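Local coordinates for DUF2235 domain-containing protein (Pseudomonas aeruginosa, PDB 4O5P) that probably hydrolyses phospholipids of target-cell membranes as a type VI secretion effector with an alpha/beta-hydrolase catalytic domain, at residues C337-A342 with P376-D381; V472-T477 with F682-V687. All coordinates share one frame; numbering follows the deposited sequence.

Overall arrangement
Contact 1 comes first along the chain. Strand 331-336 runs out into the loop 337-342, and after strands 346-353 and 370-375 the chain returns at 376-381, so the contact closes a short loop of 33 residues at the ends of two neighbouring parallel strands of the catalytic sheet. Contact 2 follows in series: helix 469-487 meets the approach to strand 687-689 and closes a far longer excursion of 204 residues, in which helix outweighs strand. The two centres lie about 10 Å apart and touch directly. His338 NE2 is 2.7 Å from Glu476 OE1, probably hydrogen-bonded, and Gln340 reaches the backbone of Arg683; together they fasten the catalytic domain to the C-terminal region.

Contact 1 of 2, residues C337-A342 with P376-D381; sequences CHEQRA and PGVHSD
The loop that carries the probable catalytic histidine of this alpha/beta-hydrolase domain, 376-381, is held against the neighbouring loop 337-342 by a pair of hydrogen bonds between Gly377 and His338 and by the buried carboxylate of Glu339. Gly377 N donates to His338 ND1 over 2.9 Å, nearly in the ring plane, while His338 N returns a longer bond of 3.3 Å to Gly377 O. The opposite ring nitrogen of His338 binds Glu476, which fixes the rotation of the imidazole. Further along, Glu339 turns its chain at chi2 (57°) and brings OE1 to His379 N at 3.1 Å, using the anti lone pair; Ser662 also bonds this oxygen. The other carboxylate oxygen, Glu339 OE2, is gripped from opposite faces of the carboxylate plane by Arg341 N at 2.9 Å and Arg341 NE at 3.0 Å, the latter a salt bridge that would probably keep the glutamate ionised. The guanidinium edge of Arg341 then passes His379 CB, with NH2 3.8 Å away. Within 376-381, Asp381 OD2 accepts from Val378 N at 2.8 Å. His379 itself bonds Asp281 and Ser237 through its two ring nitrogens, a geometry consistent with the Ser-His-Asp triad of alpha/beta hydrolases.

Contact 2 of 2, residues V472-T477 with F682-V687; sequences VIRRET and FRYRLV
Ile473 O is gripped twice, by Thr477 N in the regular helical bond and by Thr477 OG1 at 2.6 Å, the two donors arriving from opposite faces of the carbonyl plane. This intrahelical side-chain bond, on helix 469-487 of the C-terminal region, follows from chi1 of -61°, which lays OG1 beside the backbone N and back over the preceding turn. Thr477 OG1 also accepts from water 3 at 2.8 Å, which in turn takes the N-H of Arg685, so a water joins the helix to the irregular strand approach 682-687. Tyr684 turns the edge of its ring to the helix: Thr477 CB lies in the ring plane, 3.8 Å from Tyr684 CE1, and Arg474 CA lies obliquely to the ring. The extended chain of Arg474 runs alongside the tyrosine, its CG near the phenol oxygen, on the way to a salt bridge with Asp629. Tyr684 OH donates to water 2 at 2.6 Å, and the water passes a hydrogen on to Arg474 O at 2.7 Å; Gln625 NE2 of helix 616-637 also bonds the phenol oxygen. Where strand 687-689 begins, the contact is methyl to methyl, Ile473 CD1 resting 3.6 Å from Val687 CG2.

Contact 1 of 2, residues C337-A342 with P376-D381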
loop_
_atom_site.group_PDB
_atom_site.type_symbol
_atom_site.label_atom_id
_atom_site.label_comp_id
_atom_site.label_asym_id
_atom_site.label_seq_id
_atom_site.Cartn_x
_atom_site.Cartn_y
_atom_site.Cartn_z
ATOM N N CYS A 337 -3.902 0.949 -13.749
ATOM C CA CYS A 337 -5.033 1.602 -14.409
ATOM C C CYS A 337 -6.375 0.916 -14.149
ATOM O O CYS A 337 -7.433 1.541 -14.270
ATOM C CB CYS A 337 -4.813 1.624 -15.926
ATOM S SG CYS A 337 -3.480 2.680 -16.435
ATOM N N HIS A 338 -6.329 -0.371 -13.824
ATOM C CA HIS A 338 -7.543 -1.198 -13.780
ATOM C C HIS A 338 -8.031 -1.575 -12.379
ATOM O O HIS A 338 -9.095 -2.191 -12.249
ATOM C CB HIS A 338 -7.363 -2.437 -14.659
ATOM C CG HIS A 338 -7.003 -2.098 -16.068
ATOM N ND1 HIS A 338 -5.835 -2.517 -16.662
ATOM C CD2 HIS A 338 -7.621 -1.301 -16.971
ATOM C CE1 HIS A 338 -5.762 -2.013 -17.883
ATOM N NE2 HIS A 338 -6.833 -1.267 -18.093
ATOM N N GLU A 339 -7.291 -1.192 -11.337
ATOM C CA GLU A 339 -7.759 -1.416 -9.952
ATOM C C GLU A 339 -8.995 -0.543 -9.672
ATOM O O GLU A 339 -9.046 0.605 -10.123
ATOM C CB GLU A 339 -6.654 -1.087 -8.943
ATOM C CG GLU A 339 -7.062 -1.247 -7.463
ATOM C CD GLU A 339 -7.559 -2.644 -7.107
ATOM O OE1 GLU A 339 -6.878 -3.639 -7.437
ATOM O OE2 GLU A 339 -8.643 -2.761 -6.481
ATOM N N GLN A 340 -9.980 -1.086 -8.946
ATOM C CA GLN A 340 -11.254 -0.405 -8.718
ATOM C C GLN A 340 -11.822 -0.609 -7.302
ATOM O O GLN A 340 -12.875 -0.046 -6.971
ATOM C CB GLN A 340 -12.317 -0.886 -9.732
ATOM C CG GLN A 340 -12.162 -0.401 -11.177
ATOM C CD GLN A 340 -13.276 -0.928 -12.073
ATOM O OE1 GLN A 340 -13.281 -2.105 -12.450
ATOM N NE2 GLN A 340 -14.240 -0.069 -12.387
ATOM N N ARG A 341 -11.155 -1.405 -6.469
ATOM C CA ARG A 341 -11.712 -1.715 -5.146
ATOM C C ARG A 341 -11.782 -0.476 -4.272
ATOM O O ARG A 341 -10.817 0.297 -4.191
ATOM C CB ARG A 341 -10.908 -2.802 -4.425
ATOM C CG ARG A 341 -11.260 -4.237 -4.823
ATOM C CD ARG A 341 -10.299 -5.243 -4.148
ATOM N NE ARG A 341 -8.926 -5.068 -4.629
ATOM C CZ ARG A 341 -7.859 -5.672 -4.106
ATOM N NH1 ARG A 341 -7.993 -6.506 -3.085
ATOM N NH2 ARG A 341 -6.649 -5.441 -4.612
ATOM N N ALA A 342 -12.934 -0.297 -3.626
ATOM C CA ALA A 342 -13.140 0.771 -2.651
ATOM C C ALA A 342 -12.052 0.754 -1.586
ATOM O O ALA A 342 -11.726 1.782 -1.015
ATOM C CB ALA A 342 -14.485 0.610 -1.994
ATOM N N PRO A 376 -0.946 -1.459 -16.990
ATOM C CA PRO A 376 -2.157 -2.276 -17.090
ATOM C C PRO A 376 -2.227 -3.257 -15.938
ATOM O O PRO A 376 -1.187 -3.563 -15.343
ATOM C CB PRO A 376 -1.942 -3.037 -18.405
ATOM C CG PRO A 376 -0.477 -3.225 -18.450
ATOM C CD PRO A 376 0.105 -1.930 -17.906
ATOM N N GLY A 377 -3.430 -3.745 -15.636
ATOM C CA GLY A 377 -3.632 -4.705 -14.567
ATOM C C GLY A 377 -4.181 -4.093 -13.299
ATOM O O GLY A 377 -4.359 -2.881 -13.192
ATOM N N VAL A 378 -4.482 -4.938 -12.326
ATOM C CA VAL A 378 -4.988 -4.454 -11.063
ATOM C C VAL A 378 -3.812 -4.331 -10.091
ATOM O O VAL A 378 -2.666 -4.358 -10.530
ATOM C CB VAL A 378 -6.107 -5.339 -10.538
ATOM C CG1 VAL A 378 -7.265 -5.335 -11.568
ATOM C CG2 VAL A 378 -5.608 -6.749 -10.315
ATOM N N HIS A 379 -4.099 -4.179 -8.798
ATOM C CA HIS A 379 -3.115 -3.720 -7.810
ATOM C C HIS A 379 -1.798 -4.539 -7.853
ATOM O O HIS A 379 -0.691 -3.991 -8.064
ATOM C CB HIS A 379 -3.780 -3.775 -6.422
ATOM C CG HIS A 379 -2.974 -3.190 -5.303
ATOM N ND1 HIS A 379 -2.318 -1.981 -5.398
ATOM C CD2 HIS A 379 -2.782 -3.619 -4.033
ATOM C CE1 HIS A 379 -1.738 -1.704 -4.247
ATOM N NE2 HIS A 379 -1.994 -2.688 -3.402
ATOM N N SER A 380 -1.927 -5.853 -7.703
ATOM C CA SER A 380 -0.756 -6.728 -7.660
ATOM C C SER A 380 -0.211 -7.114 -9.038
ATOM O O SER A 380 0.842 -7.769 -9.138
ATOM C CB SER A 380 -1.049 -7.960 -6.811
ATOM O OG SER A 380 -1.143 -7.574 -5.454
ATOM N N ASP A 381 -0.920 -6.706 -10.089
ATOM C CA ASP A 381 -0.383 -6.752 -11.446
ATOM C C ASP A 381 0.700 -5.696 -11.642
ATOM O O ASP A 381 1.487 -5.764 -12.590
ATOM C CB ASP A 381 -1.484 -6.536 -12.481
ATOM C CG ASP A 381 -2.387 -7.748 -12.632
ATOM O OD1 ASP A 381 -1.863 -8.881 -12.471
ATOM O OD2 ASP A 381 -3.601 -7.550 -12.905
HETATM O O HOH W 1 -4.073 -7.021 -4.114
#

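Contact 2 of 2, residues V472-T477 with F682-V687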
loop_
_atom_site.group_PDB
_atom_site.type_symbol
_atom_site.label_atom_id
_atom_site.label_comp_id
_atom_site.label_asym_id
_atom_site.label_seq_id
_atom_site.Cartn_x
_atom_site.Cartn_y
_atom_site.Cartn_z
ATOM N N VAL A 472 -6.838 8.780 -18.296
ATOM C CA VAL A 472 -6.288 7.458 -18.531
ATOM C C VAL A 472 -7.127 6.445 -17.756
ATOM O O VAL A 472 -7.414 5.359 -18.251
ATOM C CB VAL A 472 -4.769 7.368 -18.162
ATOM C CG1 VAL A 472 -4.319 5.929 -18.063
ATOM C CG2 VAL A 472 -3.918 8.090 -19.207
ATOM N N ILE A 473 -7.535 6.812 -16.548
ATOM C CA ILE A 473 -8.381 5.932 -15.751
ATOM C C ILE A 473 -9.767 5.760 -16.380
ATOM O O ILE A 473 -10.297 4.640 -16.419
ATOM C CB ILE A 473 -8.476 6.410 -14.282
ATOM C CG1 ILE A 473 -7.134 6.208 -13.596
ATOM C CG2 ILE A 473 -9.585 5.662 -13.505
ATOM C CD1 ILE A 473 -7.146 6.584 -12.146
ATOM N N ARG A 474 -10.356 6.851 -16.861
ATOM C CA ARG A 474 -11.654 6.767 -17.531
ATOM C C ARG A 474 -11.573 5.770 -18.692
ATOM O O ARG A 474 -12.380 4.826 -18.790
ATOM C CB ARG A 474 -12.095 8.150 -18.058
ATOM C CG ARG A 474 -13.320 8.085 -18.978
ATOM C CD ARG A 474 -13.751 9.416 -19.608
ATOM N NE ARG A 474 -14.999 9.206 -20.361
ATOM C CZ ARG A 474 -15.582 10.102 -21.159
ATOM N NH1 ARG A 474 -15.049 11.308 -21.352
ATOM N NH2 ARG A 474 -16.707 9.783 -21.781
ATOM N N ARG A 475 -10.573 5.958 -19.548
ATOM C CA ARG A 475 -10.470 5.138 -20.754
ATOM C C ARG A 475 -10.070 3.675 -20.484
ATOM O O ARG A 475 -10.627 2.758 -21.084
ATOM C CB ARG A 475 -9.540 5.812 -21.789
ATOM C CG ARG A 475 -9.557 5.124 -23.166
ATOM C CD ARG A 475 -8.765 5.904 -24.227
ATOM N NE ARG A 475 -8.881 5.279 -25.544
ATOM C CZ ARG A 475 -8.086 4.300 -25.978
ATOM N NH1 ARG A 475 -7.122 3.841 -25.196
ATOM N NH2 ARG A 475 -8.249 3.773 -27.191
ATOM N N GLU A 476 -9.144 3.450 -19.551
ATOM C CA GLU A 476 -8.730 2.088 -19.206
ATOM C C GLU A 476 -9.830 1.329 -18.467
ATOM O O GLU A 476 -9.974 0.102 -18.624
ATOM C CB GLU A 476 -7.419 2.112 -18.399
ATOM C CG GLU A 476 -6.236 2.509 -19.272
ATOM C CD GLU A 476 -6.040 1.528 -20.417
ATOM O OE1 GLU A 476 -6.250 0.300 -20.194
ATOM O OE2 GLU A 476 -5.655 1.978 -21.528
ATOM N N THR A 477 -10.637 2.067 -17.706
ATOM C CA THR A 477 -11.768 1.449 -17.003
ATOM C C THR A 477 -12.718 0.994 -18.076
ATOM O O THR A 477 -13.247 -0.116 -18.000
ATOM C CB THR A 477 -12.488 2.406 -16.064
ATOM O OG1 THR A 477 -11.568 2.862 -15.057
ATOM C CG2 THR A 477 -13.649 1.667 -15.346
ATOM N N PHE A 682 -18.489 -0.708 -11.527
ATOM C CA PHE A 682 -19.124 0.419 -12.167
ATOM C C PHE A 682 -18.921 1.723 -11.423
ATOM O O PHE A 682 -19.738 2.631 -11.519
ATOM C CB PHE A 682 -20.594 0.113 -12.451
ATOM C CG PHE A 682 -20.776 -0.784 -13.635
ATOM C CD1 PHE A 682 -20.768 -2.162 -13.488
ATOM C CD2 PHE A 682 -20.877 -0.238 -14.918
ATOM C CE1 PHE A 682 -20.903 -2.990 -14.592
ATOM C CE2 PHE A 682 -21.013 -1.051 -16.034
ATOM C CZ PHE A 682 -21.030 -2.442 -15.876
ATOM N N ARG A 683 -17.799 1.814 -10.717
ATOM C CA ARG A 683 -17.317 3.077 -10.161
ATOM C C ARG A 683 -15.865 3.295 -10.587
ATOM O O ARG A 683 -15.102 2.326 -10.764
ATOM C CB ARG A 683 -17.360 3.047 -8.639
ATOM C CG ARG A 683 -18.757 3.078 -8.048
ATOM C CD ARG A 683 -18.716 2.850 -6.539
ATOM N NE ARG A 683 -20.021 2.410 -6.089
ATOM C CZ ARG A 683 -20.336 1.153 -5.813
ATOM N NH1 ARG A 683 -19.418 0.197 -5.886
ATOM N NH2 ARG A 683 -21.571 0.860 -5.432
ATOM N N TYR A 684 -15.467 4.548 -10.747
ATOM C CA TYR A 684 -14.054 4.810 -10.974
ATOM C C TYR A 684 -13.316 4.675 -9.657
ATOM O O TYR A 684 -13.894 4.889 -8.576
ATOM C CB TYR A 684 -13.825 6.188 -11.594
ATOM C CG TYR A 684 -14.398 6.297 -12.986
ATOM C CD1 TYR A 684 -13.971 5.466 -14.007
ATOM C CD2 TYR A 684 -15.368 7.242 -13.272
ATOM C CE1 TYR A 684 -14.510 5.576 -15.279
ATOM C CE2 TYR A 684 -15.902 7.347 -14.509
ATOM C CZ TYR A 684 -15.476 6.525 -15.508
ATOM O OH TYR A 684 -16.046 6.684 -16.742
ATOM N N ARG A 685 -12.053 4.278 -9.740
ATOM C CA ARG A 685 -11.227 4.119 -8.553
ATOM C C ARG A 685 -11.021 5.492 -7.920
ATOM O O ARG A 685 -10.885 6.494 -8.632
ATOM C CB ARG A 685 -9.881 3.519 -8.952
ATOM C CG ARG A 685 -8.886 3.353 -7.815
ATOM C CD ARG A 685 -7.539 2.867 -8.341
ATOM N NE ARG A 685 -6.719 2.365 -7.245
ATOM C CZ ARG A 685 -5.437 2.036 -7.348
ATOM N NH1 ARG A 685 -4.799 2.153 -8.514
ATOM N NH2 ARG A 685 -4.798 1.604 -6.273
ATOM N N LEU A 686 -11.016 5.561 -6.595
ATOM C CA LEU A 686 -10.748 6.849 -5.952
ATOM C C LEU A 686 -9.254 7.127 -6.012
ATOM O O LEU A 686 -8.440 6.227 -5.755
ATOM C CB LEU A 686 -11.239 6.863 -4.500
ATOM C CG LEU A 686 -10.770 8.023 -3.608
ATOM C CD1 LEU A 686 -11.268 9.383 -4.145
ATOM C CD2 LEU A 686 -11.281 7.791 -2.203
ATOM N N VAL A 687 -8.902 8.370 -6.366
ATOM C CA VAL A 687 -7.510 8.790 -6.469
ATOM C C VAL A 687 -7.315 10.097 -5.715
ATOM O O VAL A 687 -8.076 11.053 -5.907
ATOM C CB VAL A 687 -7.071 9.010 -7.941
ATOM C CG1 VAL A 687 -5.573 9.367 -8.002
ATOM C CG2 VAL A 687 -7.336 7.789 -8.773
HETATM O O HOH W 2 -15.108 5.055 -18.571
HETATM O O HOH W 3 -11.338 3.154 -12.244
#